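Local structure of VirX1 (Cyanophage Syn10, 6QGM) at residues L60-A70 / Q174-L182; A73-F81 / N137-L146. The protein is a viral halogenase that iodinates diverse substrates, probably by the flavin-dependent chemistry of the tryptophan halogenase family. All blocks are in the same frame, centred on the assembly; numbering follows the deposited sequence.

Overall arrangement
From the N terminus, the chain leaves helix 52-59 and enters 60-70, the first half of contact 1. After two more residues it enters 73-81, the first half of contact 2. Contact 2 closes first, when segment 137-146 packs against the two successive strands of 73-81. Contact 1 closes later, at the end of helix 169-181, so the smaller loop lies wholly within the larger one. Contact 1 joins the segment around helix 64-67 to a helix beside helix 14-26. Contact 2 joins two sheets to helix 137-143. The centres are about 24 Å apart, yet the neighbouring segments 60-70 and 73-81 meet. Asp64 OD2 and Tyr75 OH form a probable hydrogen bond there.

Contact 1: L60-A70 / Q174-L182; sequences LDLKDEDWMPA and QYLKEKIAL
Leu176 O is gripped by two backbone N-H groups, Ile180 N at 3.0 Å and Ala181 N at 2.9 Å. The second bond belongs to a wider pi-type turn at 177-181. This turn is next to the apolar patch that Leu176 and Ile180 turn to segment 60-70.

Tyr175 is the main side chain of the contact. Its CG stands anti to the backbone N (chi1 -174°), which carries the ring out from helix 169-181 toward helix 64-67. Trp67 CA sits over one face, 3.8 Å from the ring centroid and 19° off the ring normal, a CH-pi contact. Lys179 CG lies on the opposite face, 3.5 Å above the plane of the Tyr175 ring. The phenol is therefore sandwiched between aliphatic carbons. Leu62 CD2 comes to the ring edge, in plane, 3.6 Å from Tyr175 CE2. Ala70 CB approaches Tyr175 CD1 obliquely. Asp66 CB lies beside Tyr175 OH.

The two methyls of Leu62 divide the work. While CD2 meets the tyrosine, Leu62 CD1 reaches Leu176 CD2 at 3.8 Å, and these two leucines cross at about a right angle. Leu60 extends the patch, with its CB 4.1 Å from Ile180 CD1.

The Trp67 indole leads away from Tyr175. It meets Tyr165 and Phe172 edge-to-face. Asp61 ends the preceding helix in a Schellman motif, and its carboxylate makes salt bridges to Lys25 and to Lys478 of the second subunit. Leu176 and Ile180 also touch helix 14-26. That helix follows a glycine-rich turn consistent with the GxGxxG dinucleotide-binding motif. The contact thus joins the 60-70 segment to a helix flanking the probable Rossmann-type part of the tryptophan halogenase fold.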
loop_
_atom_site.group_PDB
_atom_site.type_symbol
_atom_site.label_atom_id
_atom_site.label_comp_id
_atom_site.label_asym_id
_atom_site.label_seq_id
_atom_site.Cartn_x
_atom_site.Cartn_y
_atom_site.Cartn_z
ATOM N N LEU B 60 -20.964 -26.699 -9.707
ATOM C CA LEU B 60 -22.240 -27.470 -9.692
ATOM C C LEU B 60 -22.245 -28.553 -10.778
ATOM O O LEU B 60 -23.289 -29.232 -10.883
ATOM C CB LEU B 60 -23.424 -26.516 -9.889
ATOM C CG LEU B 60 -23.676 -25.530 -8.749
ATOM C CD1 LEU B 60 -25.026 -24.863 -8.917
ATOM C CD2 LEU B 60 -23.611 -26.212 -7.390
ATOM N N ASP B 61 -21.150 -28.691 -11.551
ATOM C CA ASP B 61 -20.945 -29.725 -12.605
ATOM C C ASP B 61 -21.945 -29.549 -13.751
ATOM O O ASP B 61 -22.260 -30.554 -14.407
ATOM C CB ASP B 61 -21.083 -31.143 -12.049
ATOM C CG ASP B 61 -19.925 -31.600 -11.176
ATOM O OD1 ASP B 61 -18.752 -31.444 -11.618
ATOM O OD2 ASP B 61 -20.217 -32.135 -10.073
ATOM N N LEU B 62 -22.406 -28.325 -14.010
ATOM C CA LEU B 62 -23.452 -28.038 -15.026
ATOM C C LEU B 62 -22.790 -27.929 -16.398
ATOM O O LEU B 62 -22.003 -26.998 -16.579
ATOM C CB LEU B 62 -24.169 -26.739 -14.648
ATOM C CG LEU B 62 -25.136 -26.858 -13.478
ATOM C CD1 LEU B 62 -25.465 -25.490 -12.913
ATOM C CD2 LEU B 62 -26.409 -27.575 -13.861
ATOM N N LYS B 63 -23.126 -28.830 -17.320
ATOM C CA LYS B 63 -22.671 -28.816 -18.737
ATOM C C LYS B 63 -23.620 -27.919 -19.556
ATOM O O LYS B 63 -24.855 -28.062 -19.404
ATOM C CB LYS B 63 -22.637 -30.236 -19.329
ATOM C CG LYS B 63 -21.849 -31.291 -18.571
ATOM C CD LYS B 63 -20.519 -30.818 -18.024
ATOM C CE LYS B 63 -19.862 -31.811 -17.080
ATOM N NZ LYS B 63 -19.155 -31.146 -15.951
ATOM N N ASP B 64 -23.058 -27.050 -20.408
ATOM C CA ASP B 64 -23.797 -26.106 -21.291
ATOM C C ASP B 64 -24.980 -26.814 -21.981
ATOM O O ASP B 64 -26.086 -26.246 -22.021
ATOM C CB ASP B 64 -22.847 -25.484 -22.310
ATOM C CG ASP B 64 -21.880 -24.452 -21.739
ATOM O OD1 ASP B 64 -21.944 -24.158 -20.518
ATOM O OD2 ASP B 64 -21.058 -23.941 -22.535
ATOM N N GLU B 65 -24.749 -28.021 -22.497
ATOM C CA GLU B 65 -25.724 -28.839 -23.266
ATOM C C GLU B 65 -27.011 -28.995 -22.456
ATOM O O GLU B 65 -28.085 -28.992 -23.064
ATOM C CB GLU B 65 -25.163 -30.235 -23.565
ATOM C CG GLU B 65 -23.887 -30.266 -24.401
ATOM C CD GLU B 65 -23.053 -31.548 -24.325
ATOM O OE1 GLU B 65 -23.348 -32.456 -23.489
ATOM O OE2 GLU B 65 -22.105 -31.653 -25.123
ATOM N N ASP B 66 -26.896 -29.137 -21.135
ATOM C CA ASP B 66 -27.996 -29.578 -20.238
ATOM C C ASP B 66 -28.868 -28.400 -19.789
ATOM O O ASP B 66 -30.113 -28.512 -19.896
ATOM C CB ASP B 66 -27.439 -30.299 -19.011
ATOM C CG ASP B 66 -26.694 -31.588 -19.339
ATOM O OD1 ASP B 66 -26.829 -32.100 -20.461
ATOM O OD2 ASP B 66 -25.974 -32.072 -18.462
ATOM N N TRP B 67 -28.253 -27.330 -19.283
ATOM C CA TRP B 67 -28.959 -26.223 -18.586
ATOM C C TRP B 67 -29.334 -25.096 -19.561
ATOM O O TRP B 67 -30.369 -24.452 -19.331
ATOM C CB TRP B 67 -28.144 -25.721 -17.385
ATOM C CG TRP B 67 -26.916 -24.931 -17.731
ATOM C CD1 TRP B 67 -25.631 -25.388 -17.815
ATOM C CD2 TRP B 67 -26.856 -23.520 -18.004
ATOM N NE1 TRP B 67 -24.784 -24.362 -18.137
ATOM C CE2 TRP B 67 -25.510 -23.210 -18.276
ATOM C CE3 TRP B 67 -27.810 -22.500 -18.086
ATOM C CZ2 TRP B 67 -25.096 -21.911 -18.570
ATOM C CZ3 TRP B 67 -27.402 -21.225 -18.405
ATOM C CH2 TRP B 67 -26.066 -20.936 -18.643
ATOM N N MET B 68 -28.560 -24.864 -20.623
ATOM C CA MET B 68 -28.768 -23.680 -21.502
ATOM C C MET B 68 -30.155 -23.738 -22.143
ATOM O O MET B 68 -30.908 -22.775 -22.072
ATOM C CB MET B 68 -27.675 -23.553 -22.562
ATOM C CG MET B 68 -26.370 -23.072 -21.994
ATOM S SD MET B 68 -25.053 -22.706 -23.167
ATOM C CE MET B 68 -25.749 -21.271 -23.989
ATOM N N PRO B 69 -30.577 -24.857 -22.766
ATOM C CA PRO B 69 -31.891 -24.914 -23.400
ATOM C C PRO B 69 -33.053 -24.770 -22.414
ATOM O O PRO B 69 -34.068 -24.262 -22.795
ATOM C CB PRO B 69 -31.918 -26.291 -24.074
ATOM C CG PRO B 69 -30.459 -26.662 -24.188
ATOM C CD PRO B 69 -29.838 -26.118 -22.924
ATOM N N ALA B 70 -32.859 -25.194 -21.167
ATOM C CA ALA B 70 -33.901 -25.162 -20.112
ATOM C C ALA B 70 -34.227 -23.721 -19.685
ATOM O O ALA B 70 -35.241 -23.537 -19.010
ATOM C CB ALA B 70 -33.460 -25.997 -18.947
ATOM N N GLN B 174 -35.434 -22.314 -11.796
ATOM C CA GLN B 174 -36.350 -23.471 -11.952
ATOM C C GLN B 174 -35.535 -24.715 -12.312
ATOM O O GLN B 174 -35.911 -25.802 -11.860
ATOM C CB GLN B 174 -37.442 -23.169 -12.986
ATOM C CG GLN B 174 -38.482 -22.185 -12.479
ATOM C CD GLN B 174 -39.100 -22.661 -11.187
ATOM O OE1 GLN B 174 -38.721 -22.225 -10.104
ATOM N NE2 GLN B 174 -40.031 -23.590 -11.285
ATOM N N TYR B 175 -34.454 -24.566 -13.077
ATOM C CA TYR B 175 -33.593 -25.703 -13.478
ATOM C C TYR B 175 -32.860 -26.223 -12.237
ATOM O O TYR B 175 -32.965 -27.441 -11.936
ATOM C CB TYR B 175 -32.641 -25.297 -14.597
ATOM C CG TYR B 175 -31.832 -26.443 -15.150
ATOM C CD1 TYR B 175 -32.346 -27.298 -16.107
ATOM C CD2 TYR B 175 -30.544 -26.681 -14.692
ATOM C CE1 TYR B 175 -31.605 -28.360 -16.593
ATOM C CE2 TYR B 175 -29.784 -27.728 -15.178
ATOM C CZ TYR B 175 -30.312 -28.563 -16.137
ATOM O OH TYR B 175 -29.558 -29.590 -16.621
ATOM N N LEU B 176 -32.161 -25.326 -11.531
ATOM C CA LEU B 176 -31.384 -25.660 -10.313
ATOM C C LEU B 176 -32.311 -26.341 -9.300
ATOM O O LEU B 176 -31.876 -27.288 -8.646
ATOM C CB LEU B 176 -30.778 -24.369 -9.756
ATOM C CG LEU B 176 -29.680 -23.735 -10.614
ATOM C CD1 LEU B 176 -29.038 -22.569 -9.892
ATOM C CD2 LEU B 176 -28.625 -24.770 -10.977
ATOM N N LYS B 177 -33.553 -25.876 -9.204
ATOM C CA LYS B 177 -34.616 -26.415 -8.316
ATOM C C LYS B 177 -34.859 -27.901 -8.628
ATOM O O LYS B 177 -34.691 -28.733 -7.714
ATOM C CB LYS B 177 -35.900 -25.601 -8.495
ATOM C CG LYS B 177 -37.072 -26.031 -7.620
ATOM C CD LYS B 177 -38.298 -25.175 -7.831
ATOM C CE LYS B 177 -39.351 -25.851 -8.677
ATOM N NZ LYS B 177 -40.683 -25.315 -8.347
ATOM N N GLU B 178 -35.234 -28.208 -9.871
ATOM C CA GLU B 178 -35.711 -29.549 -10.287
ATOM C C GLU B 178 -34.543 -30.544 -10.349
ATOM O O GLU B 178 -34.756 -31.710 -9.956
ATOM C CB GLU B 178 -36.498 -29.521 -11.594
ATOM C CG GLU B 178 -36.089 -28.562 -12.699
ATOM C CD GLU B 178 -37.192 -28.360 -13.731
ATOM O OE1 GLU B 178 -37.631 -29.385 -14.314
ATOM O OE2 GLU B 178 -37.619 -27.166 -13.943
ATOM N N LYS B 179 -33.357 -30.090 -10.775
ATOM C CA LYS B 179 -32.204 -30.973 -11.114
ATOM C C LYS B 179 -31.238 -31.143 -9.938
ATOM O O LYS B 179 -30.662 -32.232 -9.831
ATOM C CB LYS B 179 -31.426 -30.426 -12.310
ATOM C CG LYS B 179 -32.213 -30.270 -13.597
ATOM C CD LYS B 179 -32.978 -31.470 -14.105
ATOM C CE LYS B 179 -34.184 -31.046 -14.918
ATOM N NZ LYS B 179 -34.736 -32.157 -15.732
ATOM N N ILE B 180 -31.036 -30.122 -9.108
ATOM C CA ILE B 180 -30.001 -30.140 -8.028
ATOM C C ILE B 180 -30.675 -30.032 -6.651
ATOM O O ILE B 180 -30.486 -30.971 -5.845
ATOM C CB ILE B 180 -28.926 -29.057 -8.255
ATOM C CG1 ILE B 180 -28.288 -29.209 -9.639
ATOM C CG2 ILE B 180 -27.890 -29.077 -7.142
ATOM C CD1 ILE B 180 -27.148 -28.247 -9.924
ATOM N N ALA B 181 -31.417 -28.955 -6.378
ATOM C CA ALA B 181 -31.876 -28.595 -5.015
ATOM C C ALA B 181 -32.845 -29.659 -4.479
ATOM O O ALA B 181 -32.539 -30.269 -3.439
ATOM C CB ALA B 181 -32.483 -27.207 -5.011
ATOM N N LEU B 182 -33.981 -29.865 -5.144
ATOM C CA LEU B 182 -35.033 -30.773 -4.633
ATOM C C LEU B 182 -34.479 -32.193 -4.530
ATOM O O LEU B 182 -34.575 -32.811 -3.474
ATOM C CB LEU B 182 -36.273 -30.702 -5.532
ATOM C CG LEU B 182 -37.013 -29.372 -5.531
ATOM C CD1 LEU B 182 -38.338 -29.499 -6.270
ATOM C CD2 LEU B 182 -37.232 -28.883 -4.109
#

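Contact 2: A73-F81 / N137-L146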
loop_
_atom_site.group_PDB
_atom_site.type_symbol
_atom_site.label_atom_id
_atom_site.label_comp_id
_atom_site.label_asym_id
_atom_site.label_seq_id
_atom_site.Cartn_x
_atom_site.Cartn_y
_atom_site.Cartn_z
ATOM N N ALA B 73 -31.073 -19.871 -22.846
ATOM C CA ALA B 73 -29.744 -19.253 -22.687
ATOM C C ALA B 73 -29.112 -19.123 -24.067
ATOM O O ALA B 73 -29.418 -19.947 -24.949
ATOM C CB ALA B 73 -28.880 -20.064 -21.755
ATOM N N THR B 74 -28.300 -18.087 -24.249
ATOM C CA THR B 74 -27.376 -17.932 -25.395
ATOM C C THR B 74 -25.999 -17.600 -24.834
ATOM O O THR B 74 -25.899 -17.432 -23.598
ATOM C CB THR B 74 -27.898 -16.906 -26.409
ATOM O OG1 THR B 74 -27.789 -15.602 -25.837
ATOM C CG2 THR B 74 -29.320 -17.185 -26.835
ATOM N N TYR B 75 -24.992 -17.554 -25.708
ATOM C CA TYR B 75 -23.567 -17.314 -25.357
ATOM C C TYR B 75 -23.267 -15.819 -25.436
ATOM O O TYR B 75 -23.947 -15.088 -26.175
ATOM C CB TYR B 75 -22.632 -18.122 -26.265
ATOM C CG TYR B 75 -22.523 -19.583 -25.917
ATOM C CD1 TYR B 75 -21.950 -19.981 -24.718
ATOM C CD2 TYR B 75 -22.961 -20.570 -26.781
ATOM C CE1 TYR B 75 -21.814 -21.318 -24.385
ATOM C CE2 TYR B 75 -22.827 -21.911 -26.461
ATOM C CZ TYR B 75 -22.257 -22.285 -25.260
ATOM O OH TYR B 75 -22.127 -23.591 -24.915
ATOM N N LYS B 76 -22.249 -15.409 -24.685
ATOM C CA LYS B 76 -21.806 -13.998 -24.555
ATOM C C LYS B 76 -20.271 -13.941 -24.500
ATOM O O LYS B 76 -19.688 -14.488 -23.539
ATOM C CB LYS B 76 -22.418 -13.407 -23.292
ATOM C CG LYS B 76 -22.117 -11.936 -23.071
ATOM C CD LYS B 76 -22.215 -11.549 -21.616
ATOM C CE LYS B 76 -21.640 -10.186 -21.348
ATOM N NZ LYS B 76 -21.611 -9.926 -19.896
ATOM N N ASN B 77 -19.655 -13.270 -25.473
ATOM C CA ASN B 77 -18.181 -13.225 -25.645
ATOM C C ASN B 77 -17.636 -11.831 -25.297
ATOM O O ASN B 77 -16.407 -11.715 -25.142
ATOM C CB ASN B 77 -17.806 -13.648 -27.067
ATOM C CG ASN B 77 -18.002 -15.130 -27.289
ATOM O OD1 ASN B 77 -19.135 -15.597 -27.376
ATOM N ND2 ASN B 77 -16.908 -15.878 -27.348
ATOM N N SER B 78 -18.496 -10.825 -25.154
ATOM C CA SER B 78 -18.103 -9.409 -24.989
ATOM C C SER B 78 -19.278 -8.581 -24.461
ATOM O O SER B 78 -20.440 -8.960 -24.707
ATOM C CB SER B 78 -17.594 -8.853 -26.303
ATOM O OG SER B 78 -17.084 -7.537 -26.129
ATOM N N ILE B 79 -18.974 -7.486 -23.756
ATOM C CA ILE B 79 -19.905 -6.335 -23.557
ATOM C C ILE B 79 -19.570 -5.300 -24.629
ATOM O O ILE B 79 -18.403 -4.886 -24.719
ATOM C CB ILE B 79 -19.803 -5.716 -22.155
ATOM C CG1 ILE B 79 -19.871 -6.771 -21.051
ATOM C CG2 ILE B 79 -20.883 -4.667 -21.976
ATOM C CD1 ILE B 79 -19.715 -6.204 -19.658
ATOM N N ARG B 80 -20.572 -4.891 -25.397
ATOM C CA ARG B 80 -20.443 -3.880 -26.473
ATOM C C ARG B 80 -20.995 -2.550 -25.951
ATOM O O ARG B 80 -22.066 -2.558 -25.332
ATOM C CB ARG B 80 -21.190 -4.374 -27.711
ATOM C CG ARG B 80 -21.381 -3.316 -28.779
ATOM C CD ARG B 80 -21.884 -3.940 -30.055
ATOM N NE ARG B 80 -20.891 -4.883 -30.540
ATOM C CZ ARG B 80 -21.142 -5.928 -31.314
ATOM N NH1 ARG B 80 -22.366 -6.179 -31.723
ATOM N NH2 ARG B 80 -20.155 -6.725 -31.682
ATOM N N PHE B 81 -20.280 -1.452 -26.193
ATOM C CA PHE B 81 -20.678 -0.074 -25.802
ATOM C C PHE B 81 -20.913 0.746 -27.069
ATOM O O PHE B 81 -19.946 1.234 -27.690
ATOM C CB PHE B 81 -19.624 0.541 -24.878
ATOM C CG PHE B 81 -19.467 -0.211 -23.579
ATOM C CD1 PHE B 81 -20.396 -0.069 -22.555
ATOM C CD2 PHE B 81 -18.409 -1.091 -23.386
ATOM C CE1 PHE B 81 -20.255 -0.775 -21.368
ATOM C CE2 PHE B 81 -18.266 -1.789 -22.194
ATOM C CZ PHE B 81 -19.190 -1.635 -21.189
ATOM N N ASN B 137 -10.956 -12.737 -28.924
ATOM C CA ASN B 137 -12.375 -12.968 -28.565
ATOM C C ASN B 137 -13.182 -11.853 -29.236
ATOM O O ASN B 137 -14.283 -12.139 -29.714
ATOM C CB ASN B 137 -12.571 -13.058 -27.048
ATOM C CG ASN B 137 -13.812 -13.823 -26.646
ATOM O OD1 ASN B 137 -14.540 -14.326 -27.507
ATOM N ND2 ASN B 137 -14.057 -13.925 -25.348
ATOM N N THR B 138 -12.617 -10.647 -29.302
ATOM C CA THR B 138 -13.163 -9.443 -29.998
ATOM C C THR B 138 -13.717 -9.800 -31.385
ATOM O O THR B 138 -14.805 -9.315 -31.722
ATOM C CB THR B 138 -12.083 -8.363 -30.141
ATOM O OG1 THR B 138 -11.489 -8.188 -28.852
ATOM C CG2 THR B 138 -12.614 -7.047 -30.676
ATOM N N TYR B 139 -12.998 -10.606 -32.164
ATOM C CA TYR B 139 -13.376 -10.989 -33.551
ATOM C C TYR B 139 -14.647 -11.844 -33.554
ATOM O O TYR B 139 -15.491 -11.636 -34.448
ATOM C CB TYR B 139 -12.248 -11.762 -34.237
ATOM C CG TYR B 139 -10.976 -10.976 -34.426
ATOM C CD1 TYR B 139 -10.878 -10.028 -35.425
ATOM C CD2 TYR B 139 -9.865 -11.202 -33.639
ATOM C CE1 TYR B 139 -9.720 -9.296 -35.603
ATOM C CE2 TYR B 139 -8.689 -10.503 -33.829
ATOM C CZ TYR B 139 -8.610 -9.548 -34.823
ATOM O OH TYR B 139 -7.463 -8.833 -35.022
ATOM N N LEU B 140 -14.764 -12.796 -32.621
ATOM C CA LEU B 140 -15.969 -13.656 -32.461
ATOM C C LEU B 140 -17.169 -12.735 -32.195
ATOM O O LEU B 140 -18.199 -12.858 -32.892
ATOM C CB LEU B 140 -15.768 -14.634 -31.302
ATOM C CG LEU B 140 -14.625 -15.638 -31.462
ATOM C CD1 LEU B 140 -14.518 -16.564 -30.241
ATOM C CD2 LEU B 140 -14.776 -16.442 -32.756
ATOM N N ALA B 141 -17.020 -11.841 -31.218
ATOM C CA ALA B 141 -18.037 -10.858 -30.804
ATOM C C ALA B 141 -18.409 -9.995 -32.006
ATOM O O ALA B 141 -19.600 -9.833 -32.266
ATOM C CB ALA B 141 -17.514 -10.029 -29.666
ATOM N N GLU B 142 -17.416 -9.506 -32.743
ATOM C CA GLU B 142 -17.613 -8.502 -33.826
ATOM C C GLU B 142 -18.329 -9.140 -35.018
ATOM O O GLU B 142 -19.205 -8.467 -35.564
ATOM C CB GLU B 142 -16.286 -7.863 -34.244
ATOM C CG GLU B 142 -15.873 -6.750 -33.307
ATOM C CD GLU B 142 -14.806 -5.794 -33.806
ATOM O OE1 GLU B 142 -14.611 -5.710 -35.022
ATOM O OE2 GLU B 142 -14.186 -5.105 -32.965
ATOM N N HIS B 143 -17.992 -10.374 -35.398
ATOM C CA HIS B 143 -18.591 -11.063 -36.576
ATOM C C HIS B 143 -19.649 -12.083 -36.134
ATOM O O HIS B 143 -20.115 -12.839 -36.993
ATOM C CB HIS B 143 -17.475 -11.662 -37.438
ATOM C CG HIS B 143 -16.559 -10.613 -37.959
ATOM N ND1 HIS B 143 -15.510 -10.121 -37.225
ATOM C CD2 HIS B 143 -16.552 -9.940 -39.116
ATOM C CE1 HIS B 143 -14.880 -9.196 -37.912
ATOM N NE2 HIS B 143 -15.480 -9.087 -39.093
ATOM N N ASN B 144 -20.024 -12.087 -34.847
ATOM C CA ASN B 144 -21.146 -12.899 -34.301
ATOM C C ASN B 144 -20.895 -14.384 -34.625
ATOM O O ASN B 144 -21.820 -15.076 -35.102
ATOM C CB ASN B 144 -22.484 -12.403 -34.862
ATOM C CG ASN B 144 -23.673 -12.944 -34.109
ATOM O OD1 ASN B 144 -23.675 -12.976 -32.873
ATOM N ND2 ASN B 144 -24.677 -13.372 -34.858
ATOM N N ARG B 145 -19.680 -14.862 -34.358
ATOM C CA ARG B 145 -19.251 -16.256 -34.616
ATOM C C ARG B 145 -18.871 -16.905 -33.291
ATOM O O ARG B 145 -18.640 -16.176 -32.319
ATOM C CB ARG B 145 -18.082 -16.292 -35.606
ATOM C CG ARG B 145 -18.296 -15.437 -36.841
ATOM C CD ARG B 145 -19.577 -15.777 -37.576
ATOM N NE ARG B 145 -19.642 -15.055 -38.832
ATOM C CZ ARG B 145 -19.425 -15.597 -40.020
ATOM N NH1 ARG B 145 -19.173 -16.888 -40.156
ATOM N NH2 ARG B 145 -19.483 -14.846 -41.101
ATOM N N LEU B 146 -18.768 -18.234 -33.287
ATOM C CA LEU B 146 -18.357 -19.005 -32.094
ATOM C C LEU B 146 -17.640 -20.286 -32.529
ATOM O O LEU B 146 -17.931 -20.805 -33.631
ATOM C CB LEU B 146 -19.605 -19.284 -31.256
ATOM C CG LEU B 146 -19.395 -19.459 -29.756
ATOM C CD1 LEU B 146 -18.461 -18.415 -29.179
ATOM C CD2 LEU B 146 -20.729 -19.400 -29.030
#
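Helix 137-143 packs on the junction of a three-stranded antiparallel sheet and a seven-stranded mixed sheet. Strand 74-76 edges the first, and strand 78-82 belongs to the second. Asn77 lies at the switch between them. The helix axis passes 9.2 Å from that of strand 78-81, at a signed crossing angle of -61°.

Asn77 ND2 donates to Asn137 OD1 at 2.8 Å, nearly straight at 163°. The acceptor lies close to the Asn77 amide plane, and the N-H meets a lone pair in the carbonyl plane of Asn137. The two amide planes are 82° apart, so the groups meet almost perpendicularly. Leu146 CD1 lies beside the same amide, 3.4 Å from Asn77 OD1. The other methyl, Leu146 CD2, approaches the Tyr75 ring obliquely, with CD2 of the tyrosine 3.4 Å away. One turn on from Asn137, Ala141 CB packs on Ser78 CB at 3.6 Å.

The Arg80 chain runs out extended, with CG anti to the backbone N, then bends at chi3 and brings NH2 to the helix. There NH2 makes a weak bond to Ala141 O, 3.2 Å away, near the guanidinium plane. Its stronger partner is Glu93, through NE. Glu142 is paired with Arg132.

The helix ends in a Schellman motif at Asn144. A guanidinium near the carbonyls of this last turn is probably favourable for the helix dipole. The buried amide bond has a directional donor and acceptor, so it sets the position of Asn137 against Asn77, while the leucine and alanine contacts around it are apolar.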